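Side-chain contacts in angiotensin-converting enzyme (Anopheles gambiae, PDB 6S1Y), which is a mosquito zinc metallopeptidase of the angiotensin-converting enzyme family and probably trims short peptides by cleaving near their C-terminal ends: residues A[225-228]-A[229-233]; A[273-276]-A[277-281]; A[420-423]-A[424-428]; A[499-502]-A[503-506]. All coordinates share one frame; numbering follows the deposited sequence.

Contact 1. Residues A[225-228]-A[229-233]; sequences VRYK and LRQKY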
# COMPACT_ATOMS: atom_id res chain seq x y z
N VAL A 225 12.04 -20.22 2.48
CA VAL A 225 12.40 -19.57 1.22
C VAL A 225 13.91 -19.57 1.05
O VAL A 225 14.44 -19.92 -0.02
CB VAL A 225 11.83 -18.14 1.17
CG1 VAL A 225 12.34 -17.38 -0.05
CG2 VAL A 225 10.31 -18.18 1.16
N ARG A 226 14.65 -19.19 2.09
CA ARG A 226 16.10 -19.18 2.00
C ARG A 226 16.65 -20.56 1.68
O ARG A 226 17.56 -20.70 0.86
CB ARG A 226 16.69 -18.63 3.29
CG ARG A 226 18.22 -18.74 3.43
CD ARG A 226 18.74 -18.02 4.67
NE ARG A 226 18.29 -18.65 5.91
CZ ARG A 226 18.52 -18.13 7.12
NH1 ARG A 226 19.18 -17.00 7.24
NH2 ARG A 226 18.08 -18.76 8.22
N TYR A 227 16.11 -21.60 2.32
CA TYR A 227 16.56 -22.95 2.03
C TYR A 227 16.35 -23.29 0.55
O TYR A 227 17.25 -23.85 -0.10
CB TYR A 227 15.84 -23.93 2.94
CG TYR A 227 16.08 -25.37 2.58
CD1 TYR A 227 15.27 -26.03 1.65
CD2 TYR A 227 17.09 -26.08 3.18
CE1 TYR A 227 15.50 -27.36 1.31
CE2 TYR A 227 17.33 -27.39 2.87
CZ TYR A 227 16.54 -28.03 1.94
OH TYR A 227 16.83 -29.32 1.66
N LYS A 228 15.17 -22.97 -0.00
CA LYS A 228 14.88 -23.32 -1.40
C LYS A 228 15.70 -22.48 -2.36
O LYS A 228 16.16 -22.98 -3.39
CB LYS A 228 13.39 -23.16 -1.71
CG LYS A 228 12.48 -24.05 -0.91
CD LYS A 228 12.64 -25.54 -1.25
CE LYS A 228 11.56 -26.02 -2.21
NZ LYS A 228 11.75 -27.45 -2.53
N LEU A 229 15.89 -21.19 -2.08
CA LEU A 229 16.72 -20.39 -2.98
C LEU A 229 18.16 -20.90 -3.00
O LEU A 229 18.82 -20.90 -4.04
CB LEU A 229 16.69 -18.93 -2.58
CG LEU A 229 15.38 -18.19 -2.82
CD1 LEU A 229 15.45 -16.84 -2.15
CD2 LEU A 229 15.12 -18.01 -4.32
N ARG A 230 18.66 -21.37 -1.86
CA ARG A 230 20.01 -21.91 -1.82
C ARG A 230 20.11 -23.22 -2.60
O ARG A 230 21.14 -23.47 -3.23
CB ARG A 230 20.45 -22.12 -0.36
CG ARG A 230 21.80 -22.73 -0.23
CD ARG A 230 22.31 -22.65 1.22
NE ARG A 230 23.58 -23.36 1.40
CZ ARG A 230 23.67 -24.68 1.55
NH1 ARG A 230 22.57 -25.43 1.55
NH2 ARG A 230 24.85 -25.26 1.69
N GLN A 231 19.10 -24.09 -2.53
CA GLN A 231 19.13 -25.31 -3.34
C GLN A 231 19.10 -24.97 -4.83
O GLN A 231 19.79 -25.61 -5.63
CB GLN A 231 17.95 -26.22 -2.99
CG GLN A 231 18.00 -26.82 -1.58
CD GLN A 231 19.16 -27.78 -1.39
OE1 GLN A 231 19.33 -28.71 -2.16
NE2 GLN A 231 19.95 -27.56 -0.34
N LYS A 232 18.35 -23.93 -5.22
CA LYS A 232 18.23 -23.56 -6.63
C LYS A 232 19.46 -22.80 -7.13
O LYS A 232 19.96 -23.08 -8.22
CB LYS A 232 16.96 -22.71 -6.84
CG LYS A 232 15.81 -23.42 -7.58
CD LYS A 232 15.38 -24.74 -6.92
CE LYS A 232 14.54 -24.51 -5.65
NZ LYS A 232 14.59 -25.66 -4.69
N TYR A 233 19.99 -21.86 -6.35
CA TYR A 233 21.05 -20.99 -6.82
C TYR A 233 22.43 -21.33 -6.29
O TYR A 233 23.42 -20.89 -6.87
CB TYR A 233 20.76 -19.53 -6.44
CG TYR A 233 19.69 -18.82 -7.24
CD1 TYR A 233 19.78 -18.67 -8.63
CD2 TYR A 233 18.61 -18.26 -6.60
CE1 TYR A 233 18.81 -18.01 -9.34
CE2 TYR A 233 17.64 -17.58 -7.30
CZ TYR A 233 17.74 -17.45 -8.66
OH TYR A 233 16.76 -16.74 -9.31
O HOH W 1 19.61 -25.09 1.24
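Gln231 folds its side chain back over the ring of Tyr227, one turn earlier in the last two turns of the long helix 203-233, an i to i+4 pair on an alpha helix. The tyrosine has CG anti to its own N (chi1 171°), while the glutamine chain bends at chi2 (-65°); together these bring Gln231 CG over one face of the ring, 4.2 Å from its centroid and offset toward the rim, a CH-pi contact. The amide plane lies only 20° from the ring plane, with NE2 above the phenol end.

Beside that ring runs Lys228, its CD at the ring edge. Lys232 is bent at chi2 and chi3 and curls back along Lys228, pointing the same way, until the two NZ atoms stand 4.0 Å apart. Such like charges probably repel at this close spacing.

On the inner side Val225 CG1 meets Leu229 CD1 at 3.8 Å; Val225 also packs on helix 414-429 and Leu229 on Ile244. The chain of Arg230 runs extended to its guanidinium, which forms a salt bridge with Asp235 just past the helix end. A water at the edge of that guanidinium joins three groups: it accepts from Arg230 NH1 and Gln231 NE2 and donates to Tyr227 O, each at 3.0 Å.

Contact 2. Residues A[273-276]-A[277-281]; sequences LDVT and DEMIR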
# COMPACT_ATOMS: atom_id res chain seq x y z
N LEU A 273 -1.11 -22.21 -8.45
CA LEU A 273 -2.20 -21.24 -8.46
C LEU A 273 -1.81 -19.90 -9.07
O LEU A 273 -2.28 -18.86 -8.60
CB LEU A 273 -2.72 -21.04 -7.04
CG LEU A 273 -3.31 -22.29 -6.40
CD1 LEU A 273 -3.36 -22.08 -4.90
CD2 LEU A 273 -4.69 -22.59 -6.96
N ASP A 274 -0.94 -19.90 -10.07
CA ASP A 274 -0.70 -18.71 -10.88
C ASP A 274 -1.55 -18.82 -12.16
O ASP A 274 -1.30 -19.67 -13.01
CB ASP A 274 0.77 -18.54 -11.23
CG ASP A 274 1.06 -17.21 -11.91
OD1 ASP A 274 0.09 -16.47 -12.20
OD2 ASP A 274 2.26 -16.91 -12.16
N VAL A 275 -2.54 -17.94 -12.29
CA VAL A 275 -3.50 -17.97 -13.36
C VAL A 275 -3.09 -17.05 -14.52
O VAL A 275 -3.91 -16.74 -15.38
CB VAL A 275 -4.91 -17.63 -12.88
CG1 VAL A 275 -5.28 -18.50 -11.72
CG2 VAL A 275 -5.01 -16.15 -12.49
N THR A 276 -1.84 -16.59 -14.53
CA THR A 276 -1.41 -15.67 -15.56
C THR A 276 -1.56 -16.29 -16.94
O THR A 276 -2.08 -15.66 -17.87
CB THR A 276 0.04 -15.24 -15.35
OG1 THR A 276 0.12 -14.44 -14.16
CG2 THR A 276 0.53 -14.43 -16.55
N ASP A 277 -1.09 -17.53 -17.11
CA ASP A 277 -1.12 -18.15 -18.43
C ASP A 277 -2.55 -18.34 -18.94
O ASP A 277 -2.80 -18.24 -20.14
CB ASP A 277 -0.39 -19.49 -18.42
CG ASP A 277 1.11 -19.34 -18.21
OD1 ASP A 277 1.61 -18.19 -18.22
OD2 ASP A 277 1.78 -20.38 -18.01
N GLU A 278 -3.50 -18.61 -18.04
CA GLU A 278 -4.89 -18.73 -18.47
C GLU A 278 -5.48 -17.36 -18.79
O GLU A 278 -6.31 -17.25 -19.70
CB GLU A 278 -5.73 -19.40 -17.38
CG GLU A 278 -5.56 -20.89 -17.35
CD GLU A 278 -6.12 -21.55 -18.60
OE1 GLU A 278 -7.17 -21.07 -19.09
OE2 GLU A 278 -5.51 -22.52 -19.09
N MET A 279 -5.08 -16.32 -18.05
CA MET A 279 -5.53 -14.97 -18.38
C MET A 279 -5.09 -14.61 -19.80
O MET A 279 -5.89 -14.13 -20.61
CB MET A 279 -4.98 -13.94 -17.39
CG MET A 279 -5.56 -13.96 -16.00
SD MET A 279 -4.56 -12.85 -14.93
CE MET A 279 -5.26 -11.24 -15.31
N ILE A 280 -3.82 -14.82 -20.09
CA ILE A 280 -3.30 -14.53 -21.43
C ILE A 280 -4.03 -15.36 -22.47
O ILE A 280 -4.50 -14.85 -23.49
CB ILE A 280 -1.78 -14.78 -21.46
CG1 ILE A 280 -1.07 -13.69 -20.67
CG2 ILE A 280 -1.27 -14.85 -22.89
CD1 ILE A 280 0.38 -14.03 -20.34
N ARG A 281 -4.13 -16.67 -22.21
CA ARG A 281 -4.70 -17.61 -23.17
C ARG A 281 -6.17 -17.32 -23.44
O ARG A 281 -6.67 -17.60 -24.54
CB ARG A 281 -4.51 -19.03 -22.63
CG ARG A 281 -4.86 -20.14 -23.57
CD ARG A 281 -4.89 -21.48 -22.85
NE ARG A 281 -6.06 -21.60 -21.97
CZ ARG A 281 -7.30 -21.82 -22.40
NH1 ARG A 281 -7.56 -21.95 -23.70
NH2 ARG A 281 -8.30 -21.90 -21.53
O HOH W 2 -2.75 -20.38 -15.44
O HOH W 3 0.62 -18.97 -14.90
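Thr276 and Ile280 lie side by side and point the same way, Thr276 CG2 meeting Ile280 CD1 at 3.8 Å on the first turn of helix 276-281. The other pair, Val275 and Met279, meets at a slant: the methionine sulfur SD rests 4.1 Å from Val275 CG2. Met279 also touches Phe352, and Val275 touches Leu401.

The same torsion of Thr276 (chi1 -67°) that sets its CG2 beside Ile280 puts OG1 next to the residue's own N. There the hydroxyl and the backbone N-H both reach Asp274. Asp274 OD1 accepts from Thr276 OG1 at 2.8 Å, on the syn side and close to the carboxylate plane, and from Thr276 N at 3.0 Å, well above that plane, which closes an Asx turn. Thr276 OG1 is also bonded to Met349 N, tying the turn to helix 349-368.

Two waters receive Asp277 N and Glu278 N and pass each on to Asp274 O. Further along, Arg281 NH2 bridges in plane to the syn lone pair of Glu278 OE1 at 2.8 Å. The early amides of the helix are thus met by a carboxylate and by water, and the negative charge of Asp274 probably suits the positive end of the helix dipole.

Contact 3. Residues A[420-423]-A[424-428]; sequences QFYR and AGVTK
Arg423 O is gripped twice by Thr427, one turn on in helix 414-429. The hydroxyl Thr427 OG1 donates to Arg423 O at 2.7 Å from well above the carbonyl plane, while Thr427 N comes in nearly in line with the C=O at 3.0 Å, its N-H bent to 136°. What lets one residue supply both donors is the threonine torsion: OG1 sits anti to the carbonyl carbon, beside its own N (chi1 -59°), and so faces back up the helix. Because the hydroxyl proton is spent on Arg423 O, OG1 accepts from a water at 2.7 Å. That water accepts in turn from Arg423 NH1, at the edge of the guanidinium, so the arginine is linked to Thr427 through both backbone and side chain. The chain of Arg423 starts out extended and bends at chi3; the other terminal nitrogen, NH2, makes a salt bridge with Asp262.

On another side of the helix Val426 lays CG1 over one face of the Tyr422 ring, 4.2 Å from the centroid and shifted toward CZ and the rim, a CH-pi contact. Val426 CG2 faces the backbone instead, 3.3 Å from Arg423 O. The tyrosine hydroxyl is bonded to Thr264, and both Tyr422 and Val426 pack on Leu221 of helix 203-233.

Around 425-428 the winding widens to a pi-type turn. A threonine hydroxyl bonded to the carbonyl four residues earlier is a familiar feature of helices, and here it occurs in the largely helical fold of the angiotensin-converting enzyme family.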
# COMPACT_ATOMS: atom_id res chain seq x y z
N GLN A 420 -1.01 -23.72 -1.86
CA GLN A 420 -1.90 -22.57 -1.75
C GLN A 420 -1.55 -21.71 -0.55
O GLN A 420 -1.37 -20.49 -0.67
CB GLN A 420 -3.35 -23.07 -1.67
CG GLN A 420 -4.39 -21.97 -1.44
CD GLN A 420 -5.75 -22.53 -1.03
OE1 GLN A 420 -6.01 -23.74 -1.11
NE2 GLN A 420 -6.62 -21.64 -0.56
N PHE A 421 -1.45 -22.33 0.64
CA PHE A 421 -1.07 -21.58 1.84
C PHE A 421 0.29 -20.91 1.66
O PHE A 421 0.52 -19.78 2.12
CB PHE A 421 -1.01 -22.52 3.06
CG PHE A 421 -2.29 -23.24 3.37
CD1 PHE A 421 -3.53 -22.74 2.98
CD2 PHE A 421 -2.26 -24.44 4.07
CE1 PHE A 421 -4.73 -23.44 3.27
CE2 PHE A 421 -3.44 -25.14 4.37
CZ PHE A 421 -4.68 -24.64 3.98
N TYR A 422 1.22 -21.61 1.01
CA TYR A 422 2.56 -21.07 0.79
C TYR A 422 2.50 -19.82 -0.06
O TYR A 422 3.02 -18.77 0.31
CB TYR A 422 3.43 -22.13 0.14
CG TYR A 422 4.82 -21.68 -0.14
CD1 TYR A 422 5.75 -21.53 0.91
CD2 TYR A 422 5.24 -21.40 -1.44
CE1 TYR A 422 7.05 -21.11 0.66
CE2 TYR A 422 6.55 -21.00 -1.70
CZ TYR A 422 7.44 -20.85 -0.64
OH TYR A 422 8.73 -20.44 -0.86
N ARG A 423 1.86 -19.92 -1.23
CA ARG A 423 1.70 -18.74 -2.07
C ARG A 423 1.14 -17.58 -1.26
O ARG A 423 1.66 -16.45 -1.33
CB ARG A 423 0.80 -19.05 -3.26
CG ARG A 423 0.48 -17.78 -4.09
CD ARG A 423 -0.21 -18.08 -5.41
NE ARG A 423 0.74 -18.60 -6.39
CZ ARG A 423 1.54 -17.83 -7.13
NH1 ARG A 423 1.48 -16.51 -7.04
NH2 ARG A 423 2.39 -18.40 -7.98
N ALA A 424 0.07 -17.82 -0.49
CA ALA A 424 -0.50 -16.72 0.28
C ALA A 424 0.55 -16.12 1.24
O ALA A 424 0.66 -14.90 1.37
CB ALA A 424 -1.75 -17.17 1.05
N GLY A 425 1.32 -16.98 1.92
CA GLY A 425 2.32 -16.47 2.85
C GLY A 425 3.36 -15.59 2.18
O GLY A 425 3.72 -14.52 2.71
N VAL A 426 3.87 -16.01 1.02
CA VAL A 426 4.94 -15.25 0.41
C VAL A 426 4.39 -14.02 -0.29
O VAL A 426 5.15 -13.10 -0.62
CB VAL A 426 5.77 -16.10 -0.57
CG1 VAL A 426 6.52 -17.17 0.20
CG2 VAL A 426 4.92 -16.74 -1.66
N THR A 427 3.08 -13.98 -0.54
CA THR A 427 2.44 -12.83 -1.16
C THR A 427 2.14 -11.77 -0.12
O THR A 427 2.39 -10.58 -0.35
CB THR A 427 1.14 -13.24 -1.87
OG1 THR A 427 1.41 -14.22 -2.87
CG2 THR A 427 0.47 -12.01 -2.49
N LYS A 428 1.58 -12.17 1.02
CA LYS A 428 1.01 -11.25 2.00
C LYS A 428 1.72 -11.24 3.34
O LYS A 428 1.92 -10.17 3.91
CB LYS A 428 -0.49 -11.56 2.23
CG LYS A 428 -1.29 -11.62 0.91
CD LYS A 428 -2.77 -11.34 1.09
CE LYS A 428 -3.04 -9.86 1.45
NZ LYS A 428 -3.04 -8.88 0.31
O HOH W 4 0.13 -14.46 -5.27

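Contact 4. Residues A[499-502]-A[503-506]; sequences VSYV and IQFQ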
# COMPACT_ATOMS: atom_id res chain seq x y z
N VAL A 499 -1.34 -1.44 8.70
CA VAL A 499 -2.65 -1.55 9.34
C VAL A 499 -3.61 -2.33 8.45
O VAL A 499 -4.30 -3.24 8.91
CB VAL A 499 -3.18 -0.14 9.67
CG1 VAL A 499 -4.57 -0.21 10.26
CG2 VAL A 499 -2.27 0.52 10.66
N SER A 500 -3.64 -1.99 7.16
CA SER A 500 -4.47 -2.73 6.22
C SER A 500 -4.21 -4.23 6.27
O SER A 500 -5.15 -5.04 6.24
CB SER A 500 -4.21 -2.24 4.80
OG SER A 500 -4.84 -3.11 3.88
N TYR A 501 -2.94 -4.63 6.26
CA TYR A 501 -2.64 -6.06 6.18
C TYR A 501 -3.04 -6.80 7.46
O TYR A 501 -3.32 -8.00 7.39
CB TYR A 501 -1.16 -6.26 5.84
CG TYR A 501 -0.94 -6.36 4.35
CD1 TYR A 501 -1.23 -5.29 3.51
CD2 TYR A 501 -0.47 -7.53 3.77
CE1 TYR A 501 -1.06 -5.37 2.14
CE2 TYR A 501 -0.29 -7.62 2.37
CZ TYR A 501 -0.61 -6.53 1.58
OH TYR A 501 -0.44 -6.60 0.22
N VAL A 502 -3.15 -6.11 8.59
CA VAL A 502 -3.75 -6.71 9.77
C VAL A 502 -5.28 -6.71 9.68
O VAL A 502 -5.93 -7.76 9.75
CB VAL A 502 -3.29 -5.97 11.04
CG1 VAL A 502 -3.97 -6.60 12.27
CG2 VAL A 502 -1.78 -5.98 11.17
N ILE A 503 -5.89 -5.52 9.55
CA ILE A 503 -7.35 -5.45 9.71
C ILE A 503 -8.07 -6.09 8.55
O ILE A 503 -9.21 -6.55 8.70
CB ILE A 503 -7.86 -4.00 9.89
CG1 ILE A 503 -7.71 -3.20 8.61
CG2 ILE A 503 -7.15 -3.34 11.03
CD1 ILE A 503 -8.10 -1.75 8.77
N GLN A 504 -7.45 -6.14 7.37
CA GLN A 504 -8.17 -6.75 6.26
C GLN A 504 -8.55 -8.19 6.58
O GLN A 504 -9.53 -8.71 6.02
CB GLN A 504 -7.36 -6.69 4.96
CG GLN A 504 -6.17 -7.63 4.86
CD GLN A 504 -5.37 -7.41 3.55
OE1 GLN A 504 -5.25 -8.30 2.74
NE2 GLN A 504 -4.84 -6.21 3.38
N PHE A 505 -7.80 -8.88 7.45
CA PHE A 505 -8.20 -10.24 7.79
C PHE A 505 -9.34 -10.24 8.81
O PHE A 505 -10.15 -11.18 8.84
CB PHE A 505 -6.99 -11.04 8.30
CG PHE A 505 -5.96 -11.30 7.21
CD1 PHE A 505 -4.93 -10.39 6.97
CD2 PHE A 505 -6.04 -12.43 6.42
CE1 PHE A 505 -4.01 -10.62 5.95
CE2 PHE A 505 -5.12 -12.66 5.40
CZ PHE A 505 -4.12 -11.75 5.17
N GLN A 506 -9.42 -9.20 9.64
CA GLN A 506 -10.61 -9.01 10.48
C GLN A 506 -11.85 -8.75 9.63
O GLN A 506 -12.90 -9.35 9.87
CB GLN A 506 -10.36 -7.87 11.47
CG GLN A 506 -9.19 -8.14 12.40
CD GLN A 506 -8.95 -7.03 13.38
OE1 GLN A 506 -8.00 -6.24 13.24
NE2 GLN A 506 -9.79 -6.95 14.40
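Gln504 lays its amide nitrogen over the ring of Tyr501: NE2 lies 3.7 Å above one face, nearest CD1 and offset toward the rim, with the amide and ring planes 43° apart. The two side chains run side by side in the same direction on helix 495-514. Gln504 gets there through an uncommon helical torsion, CG lodged between N and the carbonyl carbon (chi1 74°), after which the chain is extended. The torsion turns Gln504 CG in against the preceding turn, 3.1 Å from Ser500 O.

The same NE2 reaches both oxygens of Ser500, with weak, bent bonds of 3.1 Å to Ser500 O and 3.1 Å to Ser500 OG. Its strongest partner is Asp389 of helix 381-395. Ser500 O also takes the backbone Gln504 N at 2.8 Å, so backbone and side chain of one glutamine converge on this carbonyl.

The next turn is irregular. Phe505 N bonds to Val502 O, three residues back rather than four, from above the carbonyl plane. Tyr501 O instead lies in the plane of the Phe505 ring, at its edge, 2.9 Å from Phe505 CD1. On a different side Val499 CG1 meets Ile503 CG2 and CD1, each at 4.1 Å.

All of these residues are buried. Ser500 packs on the zinc ligand Glu385, and the side chain of Tyr501, about 5 Å from the bound gamma-glutamyl peptide, meets the ring of Phe431 in the pocket. Gln504, bonded to Asp389 and weakly to Ser500, thus joins helix 495-514 to helix 381-395, which carries Glu385, through an uncharged amide.

Contact 4 is wholly buried near the zinc and peptide; the other three are partly buried, with the centres of contacts 1 and 2 farthest from the chain's centre, about 28 and 24 Å. Contact 3 touches all the others: Tyr422 and Val426 pack on Val225 of contact 1, Gln420 and Arg423 on Leu273 and Asp274 of contact 2, and Lys428 approaches Tyr501 and Gln504 of contact 4. Contacts 1, 3 and 4 each lie within a single helix, whereas contact 2 starts one. Waters and salt bridges occur in or around contacts 1 to 3; contact 4 relies on uncharged amide, hydroxyl, aromatic and aliphatic groups, with the Asp389 carboxylate as Gln504's main polar partner.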